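Local coordinates for protein pectinesterase A (Erwinia chrysanthemi, PDB 2NTP) that hydrolyses the methyl esters of pectin in plant cell walls, releasing methanol and acidic galacturonan in the first step of soft-rot maceration, at residues K19-I25 / Y44-I50; V66-A70 / S89-I93; V147-G151 / F165-S171. All coordinates share one frame; numbering follows the deposited sequence.

Contact 1: K19-I25 / Y44-I50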
loop_
_atom_site.group_PDB
_atom_site.type_symbol
_atom_site.label_atom_id
_atom_site.label_comp_id
_atom_site.label_asym_id
_atom_site.label_seq_id
_atom_site.Cartn_x
_atom_site.Cartn_y
_atom_site.Cartn_z
ATOM N N LYS A 19 17.208 14.219 16.521
ATOM C CA LYS A 19 15.916 14.196 17.208
ATOM C C LYS A 19 14.781 13.761 16.282
ATOM O O LYS A 19 13.832 13.107 16.722
ATOM C CB LYS A 19 15.599 15.563 17.819
ATOM C CG LYS A 19 16.471 15.933 19.013
ATOM C CD LYS A 19 16.057 17.266 19.632
ATOM C CE LYS A 19 14.767 17.145 20.443
ATOM N NZ LYS A 19 14.395 18.433 21.102
ATOM N N THR A 20 14.879 14.136 15.009
ATOM C CA THR A 20 13.862 13.781 14.013
ATOM C C THR A 20 14.463 13.026 12.829
ATOM O O THR A 20 15.627 13.228 12.477
ATOM C CB THR A 20 13.090 15.017 13.471
ATOM O OG1 THR A 20 13.894 15.720 12.516
ATOM C CG2 THR A 20 12.658 15.962 14.601
ATOM N N ILE A 21 13.649 12.169 12.213
ATOM C CA ILE A 21 14.057 11.405 11.030
ATOM C C ILE A 21 14.299 12.328 9.834
ATOM O O ILE A 21 15.253 12.138 9.081
ATOM C CB ILE A 21 13.016 10.310 10.666
ATOM C CG1 ILE A 21 12.753 9.400 11.870
ATOM C CG2 ILE A 21 13.492 9.474 9.476
ATOM C CD1 ILE A 21 11.454 8.598 11.759
ATOM N N ALA A 22 13.437 13.328 9.672
ATOM C CA ALA A 22 13.594 14.332 8.617
ATOM C C ALA A 22 14.961 15.022 8.656
ATOM O O ALA A 22 15.576 15.233 7.610
ATOM C CB ALA A 22 12.480 15.363 8.693
ATOM N N ASP A 23 15.419 15.368 9.860
ATOM C CA ASP A 23 16.730 15.998 10.039
ATOM C C ASP A 23 17.872 15.057 9.652
ATOM O O ASP A 23 18.822 15.484 8.991
ATOM C CB ASP A 23 16.912 16.509 11.471
ATOM C CG ASP A 23 16.046 17.725 11.779
ATOM O OD1 ASP A 23 15.533 18.368 10.836
ATOM O OD2 ASP A 23 15.881 18.044 12.973
ATOM N N ALA A 24 17.767 13.791 10.056
ATOM C CA ALA A 24 18.778 12.777 9.719
ATOM C C ALA A 24 18.871 12.555 8.208
ATOM O O ALA A 24 19.969 12.467 7.652
ATOM C CB ALA A 24 18.492 11.466 10.443
ATOM N N ILE A 25 17.716 12.477 7.548
ATOM C CA ILE A 25 17.658 12.316 6.094
ATOM C C ILE A 25 18.250 13.523 5.364
ATOM O O ILE A 25 19.014 13.372 4.408
ATOM C CB ILE A 25 16.215 12.069 5.599
ATOM C CG1 ILE A 25 15.691 10.734 6.139
ATOM C CG2 ILE A 25 16.159 12.090 4.071
ATOM C CD1 ILE A 25 14.210 10.515 5.939
ATOM N N TYR A 44 7.569 8.631 16.003
ATOM C CA TYR A 44 8.012 9.852 15.344
ATOM C C TYR A 44 6.872 10.430 14.521
ATOM O O TYR A 44 6.486 9.873 13.489
ATOM C CB TYR A 44 9.258 9.567 14.499
ATOM C CG TYR A 44 10.402 9.024 15.334
ATOM C CD1 TYR A 44 10.478 7.665 15.659
ATOM C CD2 TYR A 44 11.390 9.877 15.832
ATOM C CE1 TYR A 44 11.518 7.167 16.448
ATOM C CE2 TYR A 44 12.428 9.389 16.618
ATOM C CZ TYR A 44 12.489 8.039 16.919
ATOM O OH TYR A 44 13.526 7.566 17.693
ATOM N N ASN A 45 6.311 11.535 15.009
ATOM C CA ASN A 45 5.192 12.192 14.333
ATOM C C ASN A 45 5.706 13.084 13.206
ATOM O O ASN A 45 5.887 14.299 13.372
ATOM C CB ASN A 45 4.333 12.970 15.340
ATOM C CG ASN A 45 3.127 13.649 14.699
ATOM O OD1 ASN A 45 2.681 14.701 15.166
ATOM N ND2 ASN A 45 2.586 13.047 13.640
ATOM N N GLU A 46 5.957 12.453 12.063
ATOM C CA GLU A 46 6.608 13.104 10.939
ATOM C C GLU A 46 5.994 12.656 9.628
ATOM O O GLU A 46 5.499 11.529 9.513
ATOM C CB GLU A 46 8.101 12.767 10.919
ATOM C CG GLU A 46 8.862 13.195 12.158
ATOM C CD GLU A 46 10.347 12.972 12.020
ATOM O OE1 GLU A 46 10.913 13.415 10.999
ATOM O OE2 GLU A 46 10.941 12.367 12.937
ATOM N N ARG A 47 6.033 13.552 8.651
ATOM C CA ARG A 47 5.739 13.219 7.269
ATOM C C ARG A 47 7.023 13.414 6.465
ATOM O O ARG A 47 7.720 14.430 6.622
ATOM C CB ARG A 47 4.616 14.097 6.734
ATOM C CG ARG A 47 3.357 14.047 7.594
ATOM C CD ARG A 47 2.216 14.789 6.940
ATOM N NE ARG A 47 1.847 14.153 5.685
ATOM C CZ ARG A 47 1.224 14.753 4.678
ATOM N NH1 ARG A 47 0.884 16.039 4.747
ATOM N NH2 ARG A 47 0.949 14.062 3.585
ATOM N N LEU A 48 7.339 12.431 5.628
ATOM C CA LEU A 48 8.614 12.400 4.918
ATOM C C LEU A 48 8.438 12.243 3.417
ATOM O O LEU A 48 7.570 11.497 2.960
ATOM C CB LEU A 48 9.491 11.259 5.448
ATOM C CG LEU A 48 9.717 11.171 6.961
ATOM C CD1 LEU A 48 10.322 9.821 7.331
ATOM C CD2 LEU A 48 10.585 12.319 7.462
ATOM N N THR A 49 9.274 12.947 2.657
ATOM C CA THR A 49 9.363 12.755 1.214
ATOM C C THR A 49 10.816 12.453 0.886
ATOM O O THR A 49 11.709 13.255 1.169
ATOM C CB THR A 49 8.862 13.981 0.422
ATOM O OG1 THR A 49 7.494 14.229 0.761
ATOM C CG2 THR A 49 8.973 13.741 -1.085
ATOM N N ILE A 50 11.041 11.276 0.315
ATOM C CA ILE A 50 12.388 10.794 0.023
ATOM C C ILE A 50 12.738 11.077 -1.430
ATOM O O ILE A 50 12.113 10.534 -2.338
ATOM C CB ILE A 50 12.518 9.268 0.303
ATOM C CG1 ILE A 50 12.126 8.922 1.750
ATOM C CG2 ILE A 50 13.911 8.758 -0.079
ATOM C CD1 ILE A 50 12.736 9.796 2.822
#

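Contact 2: V66-A70 / S89-I93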
loop_
_atom_site.group_PDB
_atom_site.type_symbol
_atom_site.label_atom_id
_atom_site.label_comp_id
_atom_site.label_asym_id
_atom_site.label_seq_id
_atom_site.Cartn_x
_atom_site.Cartn_y
_atom_site.Cartn_z
ATOM N N VAL A 66 8.236 3.622 15.102
ATOM C CA VAL A 66 7.023 4.002 14.367
ATOM C C VAL A 66 7.149 5.400 13.770
ATOM O O VAL A 66 7.556 6.346 14.454
ATOM C CB VAL A 66 5.751 3.955 15.280
ATOM C CG1 VAL A 66 4.489 4.262 14.481
ATOM C CG2 VAL A 66 5.604 2.598 15.961
ATOM N N ILE A 67 6.792 5.517 12.491
ATOM C CA ILE A 67 6.684 6.804 11.810
ATOM C C ILE A 67 5.205 6.997 11.499
ATOM O O ILE A 67 4.603 6.179 10.808
ATOM C CB ILE A 67 7.512 6.835 10.500
ATOM C CG1 ILE A 67 8.933 6.308 10.760
ATOM C CG2 ILE A 67 7.508 8.240 9.888
ATOM C CD1 ILE A 67 9.767 6.054 9.496
ATOM N N ALA A 68 4.618 8.064 12.032
ATOM C CA ALA A 68 3.167 8.229 11.983
ATOM C C ALA A 68 2.730 9.678 11.818
ATOM O O ALA A 68 3.321 10.591 12.399
ATOM C CB ALA A 68 2.536 7.638 13.237
ATOM N N ALA A 69 1.692 9.873 11.013
ATOM C CA ALA A 69 1.013 11.163 10.903
ATOM C C ALA A 69 -0.431 10.931 10.470
ATOM O O ALA A 69 -0.733 9.931 9.812
ATOM C CB ALA A 69 1.730 12.079 9.920
ATOM N N ALA A 70 -1.315 11.850 10.850
ATOM C CA ALA A 70 -2.728 11.757 10.492
ATOM C C ALA A 70 -3.090 12.756 9.400
ATOM O O ALA A 70 -3.103 13.972 9.632
ATOM C CB ALA A 70 -3.606 11.961 11.725
ATOM N N SER A 89 -0.098 11.092 2.036
ATOM C CA SER A 89 0.819 10.032 2.443
ATOM C C SER A 89 1.732 10.432 3.595
ATOM O O SER A 89 2.291 11.527 3.598
ATOM C CB SER A 89 1.659 9.552 1.261
ATOM O OG SER A 89 2.304 8.337 1.612
ATOM N N THR A 90 1.895 9.527 4.560
ATOM C CA THR A 90 2.831 9.763 5.660
ATOM C C THR A 90 4.263 9.741 5.125
ATOM O O THR A 90 5.062 10.623 5.443
ATOM C CB THR A 90 2.639 8.745 6.805
ATOM O OG1 THR A 90 1.322 8.899 7.348
ATOM C CG2 THR A 90 3.672 8.960 7.927
ATOM N N ILE A 91 4.575 8.734 4.311
ATOM C CA ILE A 91 5.885 8.635 3.669
ATOM C C ILE A 91 5.712 8.526 2.159
ATOM O O ILE A 91 4.924 7.712 1.671
ATOM C CB ILE A 91 6.716 7.447 4.224
ATOM C CG1 ILE A 91 7.052 7.686 5.702
ATOM C CG2 ILE A 91 8.001 7.236 3.397
ATOM C CD1 ILE A 91 7.926 6.607 6.338
ATOM N N THR A 92 6.442 9.370 1.436
ATOM C CA THR A 92 6.429 9.377 -0.022
ATOM C C THR A 92 7.829 9.021 -0.522
ATOM O O THR A 92 8.797 9.689 -0.163
ATOM C CB THR A 92 6.000 10.762 -0.557
ATOM O OG1 THR A 92 4.672 11.067 -0.096
ATOM C CG2 THR A 92 6.027 10.789 -2.072
ATOM N N ILE A 93 7.932 7.965 -1.330
ATOM C CA ILE A 93 9.224 7.556 -1.896
ATOM C C ILE A 93 9.304 7.994 -3.349
ATOM O O ILE A 93 8.600 7.451 -4.209
ATOM C CB ILE A 93 9.469 6.016 -1.798
ATOM C CG1 ILE A 93 9.251 5.492 -0.372
ATOM C CG2 ILE A 93 10.867 5.660 -2.332
ATOM C CD1 ILE A 93 10.172 6.093 0.687
#

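Contact 3: V147-G151 / F165-S171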
loop_
_atom_site.group_PDB
_atom_site.type_symbol
_atom_site.label_atom_id
_atom_site.label_comp_id
_atom_site.label_asym_id
_atom_site.label_seq_id
_atom_site.Cartn_x
_atom_site.Cartn_y
_atom_site.Cartn_z
ATOM N N VAL A 147 8.405 -4.730 7.748
ATOM C CA VAL A 147 7.767 -3.423 7.881
ATOM C C VAL A 147 6.268 -3.627 8.088
ATOM O O VAL A 147 5.682 -4.556 7.535
ATOM C CB VAL A 147 8.032 -2.536 6.631
ATOM C CG1 VAL A 147 7.140 -1.301 6.614
ATOM C CG2 VAL A 147 9.505 -2.115 6.576
ATOM N N SER A 148 5.674 -2.772 8.912
ATOM C CA SER A 148 4.232 -2.770 9.126
ATOM C C SER A 148 3.651 -1.483 8.582
ATOM O O SER A 148 4.135 -0.410 8.919
ATOM C CB SER A 148 3.921 -2.892 10.619
ATOM O OG SER A 148 2.528 -2.745 10.868
ATOM N N LEU A 149 2.624 -1.601 7.738
ATOM C CA LEU A 149 1.945 -0.442 7.161
ATOM C C LEU A 149 0.516 -0.387 7.677
ATOM O O LEU A 149 -0.242 -1.354 7.528
ATOM C CB LEU A 149 1.941 -0.521 5.632
ATOM C CG LEU A 149 3.283 -0.709 4.924
ATOM C CD1 LEU A 149 3.071 -0.738 3.410
ATOM C CD2 LEU A 149 4.272 0.382 5.318
ATOM N N VAL A 150 0.158 0.738 8.286
ATOM C CA VAL A 150 -1.129 0.868 8.972
ATOM C C VAL A 150 -2.012 1.948 8.365
ATOM O O VAL A 150 -1.587 3.092 8.197
ATOM C CB VAL A 150 -0.929 1.165 10.479
ATOM C CG1 VAL A 150 -2.263 1.418 11.155
ATOM C CG2 VAL A 150 -0.177 0.006 11.163
ATOM N N GLY A 151 -3.247 1.576 8.048
ATOM C CA GLY A 151 -4.247 2.550 7.622
ATOM C C GLY A 151 -5.602 1.890 7.501
ATOM O O GLY A 151 -5.805 0.762 7.980
ATOM N N PHE A 165 8.008 -6.202 -0.908
ATOM C CA PHE A 165 7.605 -6.207 0.493
ATOM C C PHE A 165 7.770 -7.616 1.030
ATOM O O PHE A 165 7.218 -8.567 0.478
ATOM C CB PHE A 165 6.152 -5.750 0.627
ATOM C CG PHE A 165 5.919 -4.343 0.153
ATOM C CD1 PHE A 165 5.755 -4.070 -1.207
ATOM C CD2 PHE A 165 5.865 -3.293 1.064
ATOM C CE1 PHE A 165 5.551 -2.769 -1.651
ATOM C CE2 PHE A 165 5.653 -1.985 0.631
ATOM C CZ PHE A 165 5.501 -1.723 -0.730
ATOM N N SER A 166 8.537 -7.737 2.106
ATOM C CA SER A 166 8.931 -9.041 2.626
ATOM C C SER A 166 8.748 -9.079 4.136
ATOM O O SER A 166 9.143 -8.139 4.829
ATOM C CB SER A 166 10.395 -9.302 2.261
ATOM O OG SER A 166 10.901 -10.470 2.886
ATOM N N ASP A 167 8.157 -10.166 4.640
ATOM C CA ASP A 167 7.944 -10.362 6.081
ATOM C C ASP A 167 7.207 -9.164 6.667
ATOM O O ASP A 167 7.591 -8.614 7.705
ATOM C CB ASP A 167 9.275 -10.604 6.821
ATOM C CG ASP A 167 10.096 -11.735 6.215
ATOM O OD1 ASP A 167 9.534 -12.615 5.524
ATOM O OD2 ASP A 167 11.325 -11.743 6.437
ATOM N N CYS A 168 6.134 -8.776 5.990
ATOM C CA CYS A 168 5.492 -7.510 6.261
ATOM C C CYS A 168 4.088 -7.675 6.836
ATOM O O CYS A 168 3.502 -8.756 6.775
ATOM C CB CYS A 168 5.495 -6.650 4.991
ATOM S SG CYS A 168 4.177 -6.951 3.784
ATOM N N ARG A 169 3.579 -6.603 7.438
ATOM C CA ARG A 169 2.173 -6.527 7.822
ATOM C C ARG A 169 1.576 -5.315 7.134
ATOM O O ARG A 169 2.165 -4.236 7.151
ATOM C CB ARG A 169 2.009 -6.415 9.345
ATOM C CG ARG A 169 0.555 -6.555 9.846
ATOM C CD ARG A 169 0.454 -6.134 11.315
ATOM N NE ARG A 169 -0.868 -6.349 11.924
ATOM C CZ ARG A 169 -1.832 -5.431 12.015
ATOM N NH1 ARG A 169 -1.668 -4.211 11.505
ATOM N NH2 ARG A 169 -2.985 -5.744 12.604
ATOM N N ILE A 170 0.424 -5.501 6.494
ATOM C CA ILE A 170 -0.302 -4.384 5.883
ATOM C C ILE A 170 -1.770 -4.502 6.266
ATOM O O ILE A 170 -2.386 -5.539 6.041
ATOM C CB ILE A 170 -0.155 -4.352 4.335
ATOM C CG1 ILE A 170 1.328 -4.346 3.925
ATOM C CG2 ILE A 170 -0.895 -3.135 3.759
ATOM C CD1 ILE A 170 1.592 -4.509 2.424
ATOM N N SER A 171 -2.315 -3.444 6.860
ATOM C CA SER A 171 -3.707 -3.433 7.291
ATOM C C SER A 171 -4.490 -2.351 6.570
ATOM O O SER A 171 -3.927 -1.333 6.152
ATOM C CB SER A 171 -3.806 -3.216 8.805
ATOM O OG SER A 171 -3.514 -1.879 9.155
HETATM O O HOH W 1 0.146 -3.300 9.617
#

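Contact 1: K19-I25 / Y44-I50
Glu46 extends from the turn between two strands and sets its carboxylate against the first turn of helix 21-26. With CG beside the backbone N (chi1 -60°) and the chain extended beyond it, the acid group arrives end-on at two consecutive backbone N-H groups. Glu46 OE2 accepts from Ile21 N at 2.8 Å and Glu46 OE1 from Ala22 N at 2.9 Å, each oxygen using its syn lone pair, and both bonds are fairly straight. The carboxylate comes from outside the helix, and the length of the glutamate chain lets it reach both amides. Thr20 holds the N-cap position itself: its OG1, turned between the backbone N and the carbonyl carbon (chi1 77°), accepts from Asp23 N at 3.1 Å.

Beside the carboxylate the contact becomes apolar. Ile21 lays CD1 3.6 Å from Tyr44 CB, the two side chains crossing at about a right angle, while its other branch, CG2, meets Leu48 CD1 at 3.8 Å. The second methyl of Leu48, CD2, packs on Ala22 CB, a residue small enough to let the helix come close. Further along, Ile25 and Ile50 meet methyl to methyl, CD1 to CD1 at 3.5 Å. The hydroxyl of Tyr44 is hydrogen-bonded to the carbonyl oxygen of Lys40.

The helix covers the N-terminal end of the parallel beta-helix. Because its first N-H groups carry the positive end of the helix dipole, the two bonds probably stabilise Glu46 as an anion and satisfy amides that the helix itself cannot.

Contact 2: V66-A70 / S89-I93
Ile67 and Ile91 both place CG1 beside the backbone N and run on with CD1 extended (chi2 170° and -177°), which carries the two terminal methyls to within 3.7 Å of each other. The side chains cross at about a right angle, and Ile91 CD1 also touches the branch methyl Ile67 CG2 at 3.9 Å. In Thr90 the hydroxyl lies beside the backbone N (chi1 -62°), and both branches meet strand 65-69. Thr90 CG2 sits 3.8 Å from Ala69 N and 4.1 Å from Ala68 C, while Thr90 OG1 comes within 3.4 Å of Ala69 O. Here the strand backbone is the packing surface, and the small side chain of Ala69 allows Thr90 to approach it.

The two segments belong to different sheets of the right-handed parallel beta-helix, and the isoleucines meet in the interior between them. Leu48 lies against both isoleucines from the preceding coil, and Ile105 adds to Ile91 from the following one. Branched aliphatic residues suit this place, combining strand propensity with bulk that fills the core.

No hydrogen bond links the segments. Thr90 OG1 is bonded to the carbonyl oxygen of Arg106 on strand 103-107, the neighbour of strand 65-69. Within its own segment, Ser89 OG donates to Ile91 O at 2.7 Å, approaching from above the carbonyl plane.

Contact 3: V147-G151 / F165-S171
Neighbouring coils of the right-handed parallel beta-helix meet here, strand 147-150 running beside strand 169-172 in one of its parallel sheets. The short strand axes are 4.6 Å apart and nearly parallel. Three backbone bonds join them: Arg169 N donates to Val147 O at 2.9 Å, Leu149 N to Arg169 O at 2.7 Å, and Ser171 N to Leu149 O at 3.0 Å. Both backbone polar groups of Arg169 and both of Leu149 are used in this pattern, in the register of Ser148 with Arg169 and Leu149 with Ile170. At the turn between strands 162-166 and 169-172, Cys168 forms a disulfide with Cys188, a covalent link to the next coil.

The two sheet faces differ in character. On that of Leu149 and Ile170 the side chains lie alongside one another and point the same way, with Leu149 CD1 4.0 Å from Ile170 CG1. The same methyl reaches Phe165 CE2 on strand 162-166, the two side chains crossing at about a right angle. Leu156 helps enclose this interior cluster, and Phe165 stacks with Phe144 and Phe185 of adjoining coils.

On the other face Ser148 and Arg169 are neighbours. With CG opposite the backbone N (chi1 -171°) and the chain extended from there to NE, the aliphatic part of Arg169 passes beside Ser148 OG, with CD 4.0 Å away, and its guanidinium lies beyond. One water joins the group: it accepts from Arg169 NH1 at 2.8 Å, donates to Leu149 O, and lies 2.7 Å from Ser148 OG.

Leu149 O thus serves two donors, the amide of Ser171 and the water, and the water probably passes some of the arginine's polarisation to the backbone carbonyl and the serine hydroxyl.

Overall arrangement
The contacts follow one another along the chain, each closing before the next opens, and they advance along the beta-helix. Contacts 1 and 2 are immediate neighbours, with centres about 9 Å apart: strands 42-45 and 65-69 pair in one sheet, strands 48-50 and 91-93 in another, and Tyr44 N and Val66 O probably share a hydrogen bond. Contact 3 lies farther along, its centre about 13 Å from that of contact 2 and 19 Å from that of contact 1, touching neither. Strands 65-69 and 147-150 nevertheless share a sheet, with the coil of strand 103-107 between them. The series thus runs from the helix-covered end inward to coils near the proton donor Asp154 and the transition-state stabiliser Gln153.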